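PDB 4RM7: acyl-CoA dehydrogenase from Slackia heliotrinireducens, which has the three-domain fold of the acyl-CoA dehydrogenase family, with a beta-rich middle domain set between two helical ones, and assembles from four chains. Local coordinates for residues E370-V373 with V374-A377; Y239-L242 with E243-R246. One frame throughout, in Å; residues are numbered along the deposited sequence.

Interaction 1. Residues E370-V373 with V374-A377; sequences EVMV and VIAA
Ile375 reaches back along its own helix and puts its CD1 methyl against two side chains of the preceding turn. CD1 meets CG1 of Val371 at 3.8 Å, one turn earlier, the two branched chains crossing at a slant. A second neighbour is the selenomethionine Met372, whose end methyl CE lies 3.9 Å from Ile375 CD1; these two chains run side by side and point the same way. Met372 gets there by folding: its chain is bent at CB-CG (chi2 -52°) and again at CG-SE (chi3 110°), which swings CE back beside the isoleucine. Ile375 CG1 sits beside its own backbone N and passes 3.3 Å from Val371 O, the same carbonyl that accepts the hydrogen bond from Ile375 N at 3.1 Å. This is the i to i+4 ladder of an alpha helix, here near the start of helix 369-386 in the C-terminal helical domain. Further rungs run from Ala376 N to Met372 O at 2.8 Å and from Ala377 N to Val373 O at 3.1 Å, whereas Val374 N holds Glu370 O only weakly. Val373 and Ala376 pack on Tyr324 and Leu317 of helix 316-341 and both also touch Thr289 of the second subunit, while the Glu370 carboxylate makes a salt bridge through OE2 to Lys287 of the third subunit.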
ATOM      1  N   GLU A 370      -3.741  16.391  -0.660  1.00 45.15           N
ATOM      2  CA  GLU A 370      -5.066  16.600  -1.208  1.00 44.13           C
ATOM      3  C   GLU A 370      -5.129  17.867  -2.065  1.00 46.44           C
ATOM      4  O   GLU A 370      -5.833  17.919  -3.072  1.00 52.44           O
ATOM      5  CB  GLU A 370      -6.091  16.668  -0.062  1.00 44.40           C
ATOM      6  CG  GLU A 370      -6.286  15.329   0.716  1.00 62.78           C
ATOM      7  CD  GLU A 370      -5.080  14.894   1.589  1.00 88.89           C
ATOM      8  OE1 GLU A 370      -4.342  15.760   2.120  1.00 85.90           O
ATOM      9  OE2 GLU A 370      -4.878  13.667   1.748  1.00 85.77           O
ATOM     10  N   VAL A 371      -4.380  18.886  -1.666  1.00 44.59           N
ATOM     11  CA  VAL A 371      -4.284  20.107  -2.452  1.00 43.42           C
ATOM     12  C   VAL A 371      -3.450  19.878  -3.738  1.00 46.81           C
ATOM     13  O   VAL A 371      -3.745  20.443  -4.790  1.00 45.73           O
ATOM     14  CB  VAL A 371      -3.695  21.272  -1.582  1.00 47.16           C
ATOM     15  CG1 VAL A 371      -3.219  22.426  -2.415  1.00 38.72           C
ATOM     16  CG2 VAL A 371      -4.735  21.760  -0.604  1.00 40.96           C
HETATM   17  N   MSE A 372      -2.429  19.031  -3.669  1.00 49.07           N
HETATM   18  CA  MSE A 372      -1.640  18.713  -4.859  1.00 36.60           C
HETATM   19  C   MSE A 372      -2.477  17.971  -5.906  1.00 46.89           C
HETATM   20  O   MSE A 372      -2.345  18.232  -7.097  1.00 56.30           O
HETATM   21  CB  MSE A 372      -0.402  17.894  -4.492  1.00 36.25           C
HETATM   22  CG  MSE A 372       0.582  18.610  -3.566  1.00 38.94           C
HETATM   23 SE   MSE A 372       1.148  20.409  -4.180  0.72 52.26          SE
HETATM   24  CE  MSE A 372       0.219  21.462  -2.849  1.00 37.09           C
ATOM     25  N   VAL A 373      -3.353  17.071  -5.470  1.00 48.94           N
ATOM     26  CA  VAL A 373      -4.276  16.407  -6.395  1.00 42.64           C
ATOM     27  C   VAL A 373      -5.147  17.405  -7.153  1.00 43.07           C
ATOM     28  O   VAL A 373      -5.332  17.289  -8.349  1.00 41.75           O
ATOM     29  CB  VAL A 373      -5.182  15.417  -5.663  1.00 40.80           C
ATOM     30  CG1 VAL A 373      -6.376  15.055  -6.521  1.00 39.90           C
ATOM     31  CG2 VAL A 373      -4.398  14.171  -5.280  1.00 35.35           C
ATOM     32  N   VAL A 374      -5.659  18.402  -6.449  1.00 50.63           N
ATOM     33  CA  VAL A 374      -6.537  19.402  -7.047  1.00 51.88           C
ATOM     34  C   VAL A 374      -5.770  20.283  -8.051  1.00 53.29           C
ATOM     35  O   VAL A 374      -6.291  20.664  -9.083  1.00 68.74           O
ATOM     36  CB  VAL A 374      -7.209  20.265  -5.925  1.00 46.17           C
ATOM     37  CG1 VAL A 374      -7.864  21.483  -6.485  1.00 37.78           C
ATOM     38  CG2 VAL A 374      -8.237  19.437  -5.182  1.00 41.92           C
ATOM     39  N   ILE A 375      -4.520  20.585  -7.743  1.00 53.77           N
ATOM     40  CA  ILE A 375      -3.644  21.347  -8.622  1.00 52.02           C
ATOM     41  C   ILE A 375      -3.189  20.539  -9.848  1.00 53.75           C
ATOM     42  O   ILE A 375      -3.092  21.061 -10.954  1.00 64.95           O
ATOM     43  CB  ILE A 375      -2.392  21.814  -7.837  1.00 50.56           C
ATOM     44  CG1 ILE A 375      -2.772  22.865  -6.797  1.00 50.84           C
ATOM     45  CG2 ILE A 375      -1.270  22.309  -8.770  1.00 38.71           C
ATOM     46  CD1 ILE A 375      -1.633  23.125  -5.820  1.00 49.33           C
ATOM     47  N   ALA A 376      -2.906  19.258  -9.637  1.00 48.04           N
ATOM     48  CA  ALA A 376      -2.241  18.446 -10.648  1.00 48.26           C
ATOM     49  C   ALA A 376      -3.170  17.870 -11.723  1.00 53.86           C
ATOM     50  O   ALA A 376      -2.773  17.754 -12.888  1.00 48.29           O
ATOM     51  CB  ALA A 376      -1.481  17.311  -9.976  1.00 33.18           C
ATOM     52  N   ALA A 377      -4.388  17.492 -11.346  1.00 57.46           N
ATOM     53  CA  ALA A 377      -5.249  16.771 -12.282  1.00 54.07           C
ATOM     54  C   ALA A 377      -5.572  17.590 -13.545  1.00 52.08           C
ATOM     55  O   ALA A 377      -5.500  17.043 -14.649  1.00 50.91           O
ATOM     56  CB  ALA A 377      -6.522  16.322 -11.593  1.00 56.37           C
TER

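Interaction 2. Residues Y239-L242 with E243-R246; sequences YSLL and EYGR
Tyr239 and Arg246, two turns apart on helix 234-270, meet at their far ends. The phenol oxygen OH of Tyr239 lies 3.6 Å from Arg246 NH2, near the guanidinium plane and at its edge, with the aromatic ring turned 66° against that group. Between them along the helix, Glu243 also approaches the ring: its OE2 is 4.1 Å from Tyr239 CD2, the carboxylate and ring planes being 67° apart. Tyr239 CG stands opposite its backbone N (chi1 -159°), which carries the ring up the same flank as Arg246, whose extended chain brings the guanidinium back to it. Around the helix, Leu241 CD2 touches Tyr244 CD2 at 4.2 Å, and the Tyr244 ring turns its edge to Leu241 O, which lies 3.4 Å from Tyr244 CD2.

Behind these side chains lies the helical backbone. Glu243 N bonds to Ser240 O at 3.1 Å, well above the carbonyl plane, and only weakly to Tyr239 O; Arg246 N bonds to Leu242 O at 3.2 Å. Farther out, Leu241 packs on Gln98, Ala102 and Phe103 of helix 90-103, and the Tyr244 ring meets that of Tyr309. Arg316 and Val319 of helix 316-341 touch Glu243, and Arg316 also touches Tyr239. Arg246 takes its strongest polar partner beyond the helix: NE donates to the backbone oxygen of Asp366, a bond that holds the guanidinium at NE and is consistent with NH2 lying toward Tyr239. At 3.6 Å between Arg246 NH2 and Tyr239 OH, the guanidinium and the phenol oxygen probably interact mainly through charge and dipole, and the positive group may polarise the hydroxyl.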
ATOM      1  N   TYR A 239       1.758  33.029  -5.138  1.00 63.23           N
ATOM      2  CA  TYR A 239       1.561  31.615  -5.384  1.00 58.67           C
ATOM      3  C   TYR A 239       2.767  30.966  -6.084  1.00 56.31           C
ATOM      4  O   TYR A 239       3.179  29.854  -5.737  1.00 61.73           O
ATOM      5  CB  TYR A 239       0.289  31.403  -6.205  1.00 69.66           C
ATOM      6  CG  TYR A 239      -0.218  30.007  -6.045  1.00 85.17           C
ATOM      7  CD1 TYR A 239      -1.025  29.673  -4.964  1.00 95.53           C
ATOM      8  CD2 TYR A 239       0.158  28.994  -6.938  1.00 88.15           C
ATOM      9  CE1 TYR A 239      -1.473  28.377  -4.787  1.00103.02           C
ATOM     10  CE2 TYR A 239      -0.284  27.691  -6.770  1.00 94.33           C
ATOM     11  CZ  TYR A 239      -1.103  27.396  -5.692  1.00101.19           C
ATOM     12  OH  TYR A 239      -1.558  26.123  -5.499  1.00103.82           O
ATOM     13  N   SER A 240       3.331  31.654  -7.071  1.00 54.97           N
ATOM     14  CA  SER A 240       4.561  31.184  -7.696  1.00 51.74           C
ATOM     15  C   SER A 240       5.672  31.046  -6.675  1.00 52.27           C
ATOM     16  O   SER A 240       6.376  30.039  -6.659  1.00 62.46           O
ATOM     17  CB  SER A 240       5.004  32.124  -8.807  1.00 51.46           C
ATOM     18  OG  SER A 240       4.042  32.122  -9.840  1.00 66.98           O
ATOM     19  N   LEU A 241       5.828  32.049  -5.819  1.00 44.52           N
ATOM     20  CA  LEU A 241       6.903  32.005  -4.840  1.00 47.79           C
ATOM     21  C   LEU A 241       6.765  30.829  -3.867  1.00 48.37           C
ATOM     22  O   LEU A 241       7.761  30.203  -3.494  1.00 46.96           O
ATOM     23  CB  LEU A 241       6.967  33.317  -4.084  1.00 57.14           C
ATOM     24  CG  LEU A 241       7.592  34.367  -4.992  1.00 65.88           C
ATOM     25  CD1 LEU A 241       7.246  35.749  -4.510  1.00 72.52           C
ATOM     26  CD2 LEU A 241       9.092  34.170  -5.039  1.00 61.94           C
ATOM     27  N   LEU A 242       5.532  30.512  -3.486  1.00 46.71           N
ATOM     28  CA  LEU A 242       5.286  29.416  -2.564  1.00 48.06           C
ATOM     29  C   LEU A 242       5.630  28.050  -3.181  1.00 52.07           C
ATOM     30  O   LEU A 242       5.870  27.090  -2.461  1.00 55.50           O
ATOM     31  CB  LEU A 242       3.833  29.434  -2.100  1.00 52.10           C
ATOM     32  CG  LEU A 242       3.429  30.728  -1.402  1.00 56.82           C
ATOM     33  CD1 LEU A 242       1.975  30.683  -0.996  1.00 63.10           C
ATOM     34  CD2 LEU A 242       4.317  30.955  -0.200  1.00 55.53           C
ATOM     35  N   GLU A 243       5.674  27.951  -4.505  1.00 49.89           N
ATOM     36  CA  GLU A 243       6.146  26.711  -5.100  1.00 47.60           C
ATOM     37  C   GLU A 243       7.623  26.444  -4.762  1.00 55.06           C
ATOM     38  O   GLU A 243       7.998  25.310  -4.474  1.00 55.73           O
ATOM     39  CB  GLU A 243       5.921  26.727  -6.602  1.00 49.15           C
ATOM     40  CG  GLU A 243       4.435  26.665  -6.950  1.00 57.09           C
ATOM     41  CD  GLU A 243       4.176  26.544  -8.439  1.00 73.66           C
ATOM     42  OE1 GLU A 243       4.758  25.637  -9.073  1.00 72.48           O
ATOM     43  OE2 GLU A 243       3.379  27.352  -8.974  1.00 85.04           O
ATOM     44  N   TYR A 244       8.457  27.476  -4.769  1.00 57.98           N
ATOM     45  CA  TYR A 244       9.818  27.312  -4.275  1.00 56.59           C
ATOM     46  C   TYR A 244       9.797  26.704  -2.878  1.00 56.30           C
ATOM     47  O   TYR A 244      10.606  25.839  -2.555  1.00 63.50           O
ATOM     48  CB  TYR A 244      10.561  28.648  -4.244  1.00 57.73           C
ATOM     49  CG  TYR A 244      10.808  29.244  -5.601  1.00 61.50           C
ATOM     50  CD1 TYR A 244      11.840  28.792  -6.392  1.00 58.59           C
ATOM     51  CD2 TYR A 244       9.999  30.255  -6.095  1.00 66.26           C
ATOM     52  CE1 TYR A 244      12.066  29.328  -7.644  1.00 60.44           C
ATOM     53  CE2 TYR A 244      10.215  30.806  -7.349  1.00 67.12           C
ATOM     54  CZ  TYR A 244      11.255  30.342  -8.117  1.00 66.10           C
ATOM     55  OH  TYR A 244      11.491  30.881  -9.360  1.00 66.71           O
ATOM     56  N   GLY A 245       8.863  27.149  -2.050  1.00 46.36           N
ATOM     57  CA  GLY A 245       8.774  26.635  -0.693  1.00 43.25           C
ATOM     58  C   GLY A 245       8.527  25.135  -0.671  1.00 44.56           C
ATOM     59  O   GLY A 245       8.990  24.436   0.222  1.00 44.13           O
ATOM     60  N   ARG A 246       7.799  24.633  -1.666  1.00 43.23           N
ATOM     61  CA  ARG A 246       7.557  23.208  -1.775  1.00 37.60           C
ATOM     62  C   ARG A 246       8.833  22.465  -2.158  1.00 40.31           C
ATOM     63  O   ARG A 246       9.096  21.380  -1.641  1.00 44.18           O
ATOM     64  CB  ARG A 246       6.461  22.921  -2.791  1.00 37.96           C
ATOM     65  CG  ARG A 246       5.143  23.471  -2.373  1.00 40.94           C
ATOM     66  CD  ARG A 246       4.029  23.008  -3.226  1.00 40.40           C
ATOM     67  NE  ARG A 246       2.824  23.744  -2.863  1.00 50.19           N
ATOM     68  CZ  ARG A 246       2.101  24.457  -3.710  1.00 56.83           C
ATOM     69  NH1 ARG A 246       2.438  24.517  -4.989  1.00 69.11           N
ATOM     70  NH2 ARG A 246       1.034  25.098  -3.275  1.00 65.35           N
TER

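How the interactions relate
Interaction 2 comes first along the chain, on helix 234-270, and interaction 1 follows on the final modelled helix, 369-386; the two contacts lie in the C-terminal helical domain. Their centres are about 15 Å apart, yet the two helices touch there: Met372 CE packs against Arg246 NE at 3.5 Å, and Ile375 CD1 reaches the end of Tyr239. Helix 316-341 borders both, and its Arg316 reaches Ile375 as well as interaction 2. Interaction 2 lies deeper in the chain, within no other subunit's reach, whereas interaction 1 faces two neighbouring subunits. Together the two contacts run from the interior of the helical domain toward the interface between subunits.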